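Local coordinates for uncharacterized protein (Vibrio parahaemolyticus, PDB 1ZBP), which is of unknown function but belongs to the ImpE family, whose members are associated with type VI secretion loci and probably serve that system, at residues Q3-A7 and E18-E22; L8-Q14 and D216-R222. All blocks are in the same frame, centred on the assembly; numbering follows the deposited sequence.

Interaction 1: Q3-A7 and E18-E22; sequences QWKNA and ELLIE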
loop_
_atom_site.group_PDB
_atom_site.type_symbol
_atom_site.label_atom_id
_atom_site.label_comp_id
_atom_site.label_asym_id
_atom_site.label_seq_id
_atom_site.Cartn_x
_atom_site.Cartn_y
_atom_site.Cartn_z
ATOM N N GLN A 3 5.722 -10.562 -25.932
ATOM C CA GLN A 3 5.995 -11.812 -25.222
ATOM C C GLN A 3 5.969 -11.626 -23.705
ATOM O O GLN A 3 5.490 -12.497 -22.977
ATOM C CB GLN A 3 7.353 -12.388 -25.632
ATOM C CG GLN A 3 7.507 -13.865 -25.298
ATOM C CD GLN A 3 8.921 -14.377 -25.505
ATOM O OE1 GLN A 3 9.567 -14.076 -26.512
ATOM N NE2 GLN A 3 9.406 -15.169 -24.552
ATOM N N TRP A 4 6.496 -10.498 -23.228
ATOM C CA TRP A 4 6.513 -10.217 -21.795
ATOM C C TRP A 4 5.085 -10.019 -21.288
ATOM O O TRP A 4 4.747 -10.437 -20.180
ATOM C CB TRP A 4 7.358 -8.962 -21.487
ATOM C CG TRP A 4 6.849 -7.678 -22.107
ATOM C CD1 TRP A 4 7.096 -7.221 -23.369
ATOM C CD2 TRP A 4 5.944 -6.738 -21.510
ATOM N NE1 TRP A 4 6.395 -6.061 -23.599
ATOM C CE2 TRP A 4 5.678 -5.742 -22.477
ATOM C CE3 TRP A 4 5.325 -6.644 -20.253
ATOM C CZ2 TRP A 4 4.818 -4.662 -22.229
ATOM C CZ3 TRP A 4 4.469 -5.568 -20.005
ATOM C CH2 TRP A 4 4.225 -4.593 -20.992
ATOM N N LYS A 5 4.253 -9.394 -22.121
ATOM C CA LYS A 5 2.858 -9.115 -21.796
ATOM C C LYS A 5 2.069 -10.418 -21.684
ATOM O O LYS A 5 0.934 -10.441 -21.201
ATOM C CB LYS A 5 2.247 -8.219 -22.884
ATOM C CG LYS A 5 1.296 -7.143 -22.368
ATOM C CD LYS A 5 0.923 -6.149 -23.467
ATOM C CE LYS A 5 0.029 -5.026 -22.942
ATOM N NZ LYS A 5 -1.260 -5.526 -22.374
ATOM N N ASN A 6 2.689 -11.503 -22.137
ATOM C CA ASN A 6 2.076 -12.825 -22.099
ATOM C C ASN A 6 2.607 -13.547 -20.859
ATOM O O ASN A 6 1.900 -14.343 -20.235
ATOM C CB ASN A 6 2.439 -13.603 -23.370
ATOM C CG ASN A 6 1.261 -14.381 -23.943
ATOM O OD1 ASN A 6 0.839 -15.401 -23.390
ATOM N ND2 ASN A 6 0.719 -13.893 -25.058
ATOM N N ALA A 7 3.852 -13.262 -20.496
ATOM C CA ALA A 7 4.441 -13.880 -19.319
ATOM C C ALA A 7 3.789 -13.288 -18.075
ATOM O O ALA A 7 3.722 -13.936 -17.034
ATOM C CB ALA A 7 5.946 -13.642 -19.296
ATOM N N GLU A 18 12.633 -10.187 -17.494
ATOM C CA GLU A 18 13.697 -10.646 -18.391
ATOM C C GLU A 18 13.359 -10.302 -19.834
ATOM O O GLU A 18 14.213 -9.843 -20.588
ATOM C CB GLU A 18 13.887 -12.163 -18.272
ATOM C CG GLU A 18 13.942 -12.690 -16.851
ATOM C CD GLU A 18 14.882 -11.899 -15.967
ATOM O OE1 GLU A 18 14.590 -10.710 -15.706
ATOM O OE2 GLU A 18 15.910 -12.467 -15.531
ATOM N N LEU A 19 12.110 -10.541 -20.215
ATOM C CA LEU A 19 11.669 -10.242 -21.572
ATOM C C LEU A 19 11.727 -8.736 -21.875
ATOM O O LEU A 19 11.728 -8.334 -23.038
ATOM C CB LEU A 19 10.247 -10.779 -21.810
ATOM C CG LEU A 19 10.121 -12.291 -22.016
ATOM C CD1 LEU A 19 8.653 -12.696 -22.093
ATOM C CD2 LEU A 19 10.849 -12.692 -23.288
ATOM N N LEU A 20 11.782 -7.913 -20.830
ATOM C CA LEU A 20 11.854 -6.470 -21.008
ATOM C C LEU A 20 13.302 -5.989 -21.034
ATOM O O LEU A 20 13.690 -5.213 -21.908
ATOM C CB LEU A 20 11.086 -5.758 -19.893
ATOM C CG LEU A 20 9.570 -5.866 -20.024
ATOM C CD1 LEU A 20 8.877 -5.270 -18.810
ATOM C CD2 LEU A 20 9.134 -5.160 -21.293
ATOM N N ILE A 21 14.103 -6.454 -20.082
ATOM C CA ILE A 21 15.501 -6.059 -20.019
ATOM C C ILE A 21 16.204 -6.384 -21.326
ATOM O O ILE A 21 17.023 -5.601 -21.803
ATOM C CB ILE A 21 16.232 -6.774 -18.878
ATOM C CG1 ILE A 21 15.678 -6.301 -17.535
ATOM C CG2 ILE A 21 17.725 -6.503 -18.977
ATOM C CD1 ILE A 21 16.296 -6.997 -16.334
ATOM N N GLU A 22 15.884 -7.542 -21.898
ATOM C CA GLU A 22 16.477 -7.968 -23.161
ATOM C C GLU A 22 15.845 -7.195 -24.321
ATOM O O GLU A 22 16.481 -6.975 -25.353
ATOM C CB GLU A 22 16.266 -9.473 -23.381
ATOM C CG GLU A 22 17.445 -10.384 -22.993
ATOM C CD GLU A 22 17.534 -10.675 -21.502
ATOM O OE1 GLU A 22 18.245 -11.631 -21.122
ATOM O OE2 GLU A 22 16.904 -9.947 -20.709
#
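Gln3 O takes two backbone bonds at once, from Asn6 N and Ala7 N, and so fixes the first turn of the short helix 4-7, whose inner side faces residues 18-22. No hydrogen bond crosses between the two segments; the contact is made by leucine methyls, against both carbon and polar atoms. Leu19 drives its isobutyl group at the turn. Its CD1 lies 3.3 Å from Trp4 N and 4.0 Å from Ala7 CB, while CD2 lies against the amide end of Gln3, whose extended chain crosses the leucine at about a right angle. The two backbones are near each other here, with Trp4 CA 5.2 Å from Leu19 CA. Trp4 CB and Leu19 CB are tightly packed at 3.4 Å.

Leu20 supplies the second half. With CG of Trp4 set between the backbone N and the carbonyl carbon (chi1 62°), the indole swings across to meet Leu20 CD2, which stands 3.4 Å from the centroid of the five-membered ring and only 6° off its normal, a CH-pi contact over the face. Lys5 CB covers the opposite face, so the ring is sandwiched. The short helix 4-7 and helix 13-25 run antiparallel as a helical hairpin, with Trp4 and Leu20 both packed on Leu40 of helix 31-44.

Interaction 2: L8-Q14 and D216-R222; sequences LSEGQLQ and DAQKLGR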
loop_
_atom_site.group_PDB
_atom_site.type_symbol
_atom_site.label_atom_id
_atom_site.label_comp_id
_atom_site.label_asym_id
_atom_site.label_seq_id
_atom_site.Cartn_x
_atom_site.Cartn_y
_atom_site.Cartn_z
ATOM N N LEU A 8 3.309 -12.052 -18.193
ATOM C CA LEU A 8 2.654 -11.369 -17.080
ATOM C C LEU A 8 1.243 -11.925 -16.860
ATOM O O LEU A 8 0.706 -11.856 -15.754
ATOM C CB LEU A 8 2.584 -9.858 -17.344
ATOM C CG LEU A 8 2.203 -8.947 -16.168
ATOM C CD1 LEU A 8 3.283 -9.023 -15.100
ATOM C CD2 LEU A 8 2.044 -7.503 -16.646
ATOM N N SER A 9 0.641 -12.469 -17.916
ATOM C CA SER A 9 -0.696 -13.059 -17.809
ATOM C C SER A 9 -0.598 -14.403 -17.082
ATOM O O SER A 9 -1.547 -14.845 -16.439
ATOM C CB SER A 9 -1.311 -13.286 -19.197
ATOM O OG SER A 9 -1.670 -12.067 -19.818
ATOM N N GLU A 10 0.559 -15.048 -17.197
ATOM C CA GLU A 10 0.778 -16.331 -16.553
ATOM C C GLU A 10 1.289 -16.124 -15.137
ATOM O O GLU A 10 1.876 -17.031 -14.539
ATOM C CB GLU A 10 1.786 -17.168 -17.345
ATOM C CG GLU A 10 1.347 -17.507 -18.769
ATOM C CD GLU A 10 -0.079 -18.039 -18.841
ATOM O OE1 GLU A 10 -1.020 -17.211 -18.889
ATOM O OE2 GLU A 10 -0.258 -19.280 -18.836
ATOM N N GLY A 11 1.075 -14.921 -14.613
ATOM C CA GLY A 11 1.516 -14.599 -13.269
ATOM C C GLY A 11 3.014 -14.716 -13.090
ATOM O O GLY A 11 3.498 -14.884 -11.974
ATOM N N GLN A 12 3.756 -14.631 -14.190
ATOM C CA GLN A 12 5.209 -14.736 -14.120
ATOM C C GLN A 12 5.845 -13.345 -14.147
ATOM O O GLN A 12 6.071 -12.775 -15.217
ATOM C CB GLN A 12 5.735 -15.574 -15.286
ATOM C CG GLN A 12 6.849 -16.532 -14.888
ATOM C CD GLN A 12 6.343 -17.695 -14.046
ATOM O OE1 GLN A 12 7.128 -18.425 -13.437
ATOM N NE2 GLN A 12 5.023 -17.877 -14.017
ATOM N N LEU A 13 6.130 -12.809 -12.962
ATOM C CA LEU A 13 6.721 -11.484 -12.830
ATOM C C LEU A 13 8.202 -11.481 -13.188
ATOM O O LEU A 13 8.646 -10.642 -13.967
ATOM C CB LEU A 13 6.536 -10.955 -11.402
ATOM C CG LEU A 13 6.855 -9.467 -11.188
ATOM C CD1 LEU A 13 5.910 -8.615 -12.023
ATOM C CD2 LEU A 13 6.717 -9.113 -9.719
ATOM N N GLN A 14 8.967 -12.412 -12.630
ATOM C CA GLN A 14 10.391 -12.468 -12.925
ATOM C C GLN A 14 10.643 -12.616 -14.425
ATOM O O GLN A 14 11.446 -11.879 -15.000
ATOM C CB GLN A 14 11.048 -13.619 -12.167
ATOM C CG GLN A 14 10.899 -13.522 -10.660
ATOM C CD GLN A 14 11.254 -12.147 -10.126
ATOM O OE1 GLN A 14 10.491 -11.193 -10.286
ATOM N NE2 GLN A 14 12.423 -12.034 -9.499
ATOM N N ASP A 216 5.441 -13.917 -6.477
ATOM C CA ASP A 216 5.054 -13.065 -7.587
ATOM C C ASP A 216 3.541 -12.900 -7.647
ATOM O O ASP A 216 3.041 -11.902 -8.177
ATOM C CB ASP A 216 5.601 -13.615 -8.911
ATOM C CG ASP A 216 7.116 -13.452 -9.031
ATOM O OD1 ASP A 216 7.644 -12.381 -8.638
ATOM O OD2 ASP A 216 7.780 -14.379 -9.539
ATOM N N ALA A 217 2.811 -13.870 -7.102
ATOM C CA ALA A 217 1.353 -13.789 -7.090
ATOM C C ALA A 217 0.917 -12.780 -6.030
ATOM O O ALA A 217 -0.085 -12.094 -6.191
ATOM C CB ALA A 217 0.740 -15.164 -6.794
ATOM N N GLN A 218 1.674 -12.693 -4.941
ATOM C CA GLN A 218 1.363 -11.746 -3.869
ATOM C C GLN A 218 1.674 -10.304 -4.318
ATOM O O GLN A 218 0.878 -9.387 -4.107
ATOM C CB GLN A 218 2.164 -12.123 -2.623
ATOM C CG GLN A 218 1.620 -13.380 -1.938
ATOM C CD GLN A 218 2.675 -14.187 -1.194
ATOM O OE1 GLN A 218 3.759 -13.690 -0.872
ATOM N NE2 GLN A 218 2.350 -15.441 -0.902
ATOM N N LYS A 219 2.818 -10.119 -4.967
ATOM C CA LYS A 219 3.201 -8.812 -5.448
ATOM C C LYS A 219 2.213 -8.319 -6.488
ATOM O O LYS A 219 1.857 -7.145 -6.507
ATOM C CB LYS A 219 4.611 -8.864 -6.028
ATOM C CG LYS A 219 5.674 -9.114 -4.982
ATOM C CD LYS A 219 7.052 -9.118 -5.596
ATOM C CE LYS A 219 8.106 -9.481 -4.565
ATOM N NZ LYS A 219 9.445 -9.639 -5.203
ATOM N N LEU A 220 1.767 -9.217 -7.358
ATOM C CA LEU A 220 0.806 -8.850 -8.393
ATOM C C LEU A 220 -0.597 -8.662 -7.817
ATOM O O LEU A 220 -1.496 -8.156 -8.494
ATOM C CB LEU A 220 0.776 -9.921 -9.487
ATOM C CG LEU A 220 1.939 -9.944 -10.491
ATOM C CD1 LEU A 220 1.920 -11.280 -11.230
ATOM C CD2 LEU A 220 1.822 -8.785 -11.478
ATOM N N GLY A 221 -0.770 -9.055 -6.560
ATOM C CA GLY A 221 -2.061 -8.930 -5.915
ATOM C C GLY A 221 -3.057 -9.953 -6.415
ATOM O O GLY A 221 -4.253 -9.690 -6.431
ATOM N N ARG A 222 -2.567 -11.126 -6.810
ATOM C CA ARG A 222 -3.435 -12.174 -7.334
ATOM C C ARG A 222 -3.753 -13.279 -6.331
ATOM O O ARG A 222 -4.229 -14.348 -6.700
ATOM C CB ARG A 222 -2.827 -12.758 -8.618
ATOM C CG ARG A 222 -2.937 -11.800 -9.810
ATOM C CD ARG A 222 -2.093 -12.233 -10.993
ATOM N NE ARG A 222 -2.305 -11.364 -12.150
ATOM C CZ ARG A 222 -1.539 -11.369 -13.239
ATOM N NH1 ARG A 222 -0.507 -12.196 -13.322
ATOM N NH2 ARG A 222 -1.804 -10.547 -14.246
#
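Asp216 meets the start of helix 13-25 with its carboxylate. OD1 sits 3.3 Å from Leu13 CB, and OD2 sits 3.4 Å from Gln14 CG. The carboxylate is near the N-terminal end of that helix, where its charge would probably be favoured by the helix dipole. One turn on, Lys219 lays the middle of its chain across Leu13 at about a right angle, CD to Leu13 CD2 at 4.1 Å; its NZ goes past the contact to bond Asp44 O.

Leu220 then packs between Leu8, Gly11 and Leu13. Its CD2 reaches Leu8 CD1 at 3.9 Å and Leu13 CD1 at 4.1 Å, with the Leu13 and Leu220 side chains running past each other in opposite directions, while CD1 packs on the CA of Gly11. The helix ends at Gly221, which has positive phi (74°); Gly221 N bonds to Gln218 O, and Arg222 N to Ala217 O.

The side chain of Arg222 points toward residues 8-14. Extended from CG to NE, it delivers the guanidinium edge-on to Leu8 O: NH1 donates a bond of 2.7 Å with an N-H...O angle of 162°, the acceptor lying in the guanidinium plane, and NH2 adds a weak one at 3.2 Å. Leu8 O also receives a weak bond from Gly11 N, so three donors converge on one carbonyl. Each side of the interface thus carries a Schellman motif, with Gly11 and Gly221 as the positive-phi residues. Arg222, whose backbone N closes one motif, donates from its guanidinium to Leu8 O, the carbonyl that takes the Gly11 N bond of the other.

From the N terminus, residues 3-7 form the first helical turn, 8-14 leave it and enter helix 13-25, and 18-22 return alongside the first turn, so interaction 1 closes a small loop with ten residues between its ends. The first segment of interaction 2 lies inside that loop, but its partner, 216-222, comes some two hundred residues later; the two contacts therefore cross along the chain. They join directly where Gln12 N lies 2.9 Å from Ala7 O, a probable hydrogen bond, and their centres are 13 Å apart. Interaction 1 is internal to the N-terminal helices, whereas interaction 2 ties these to the later, strand-rich part. Helix 31-44 packs against both.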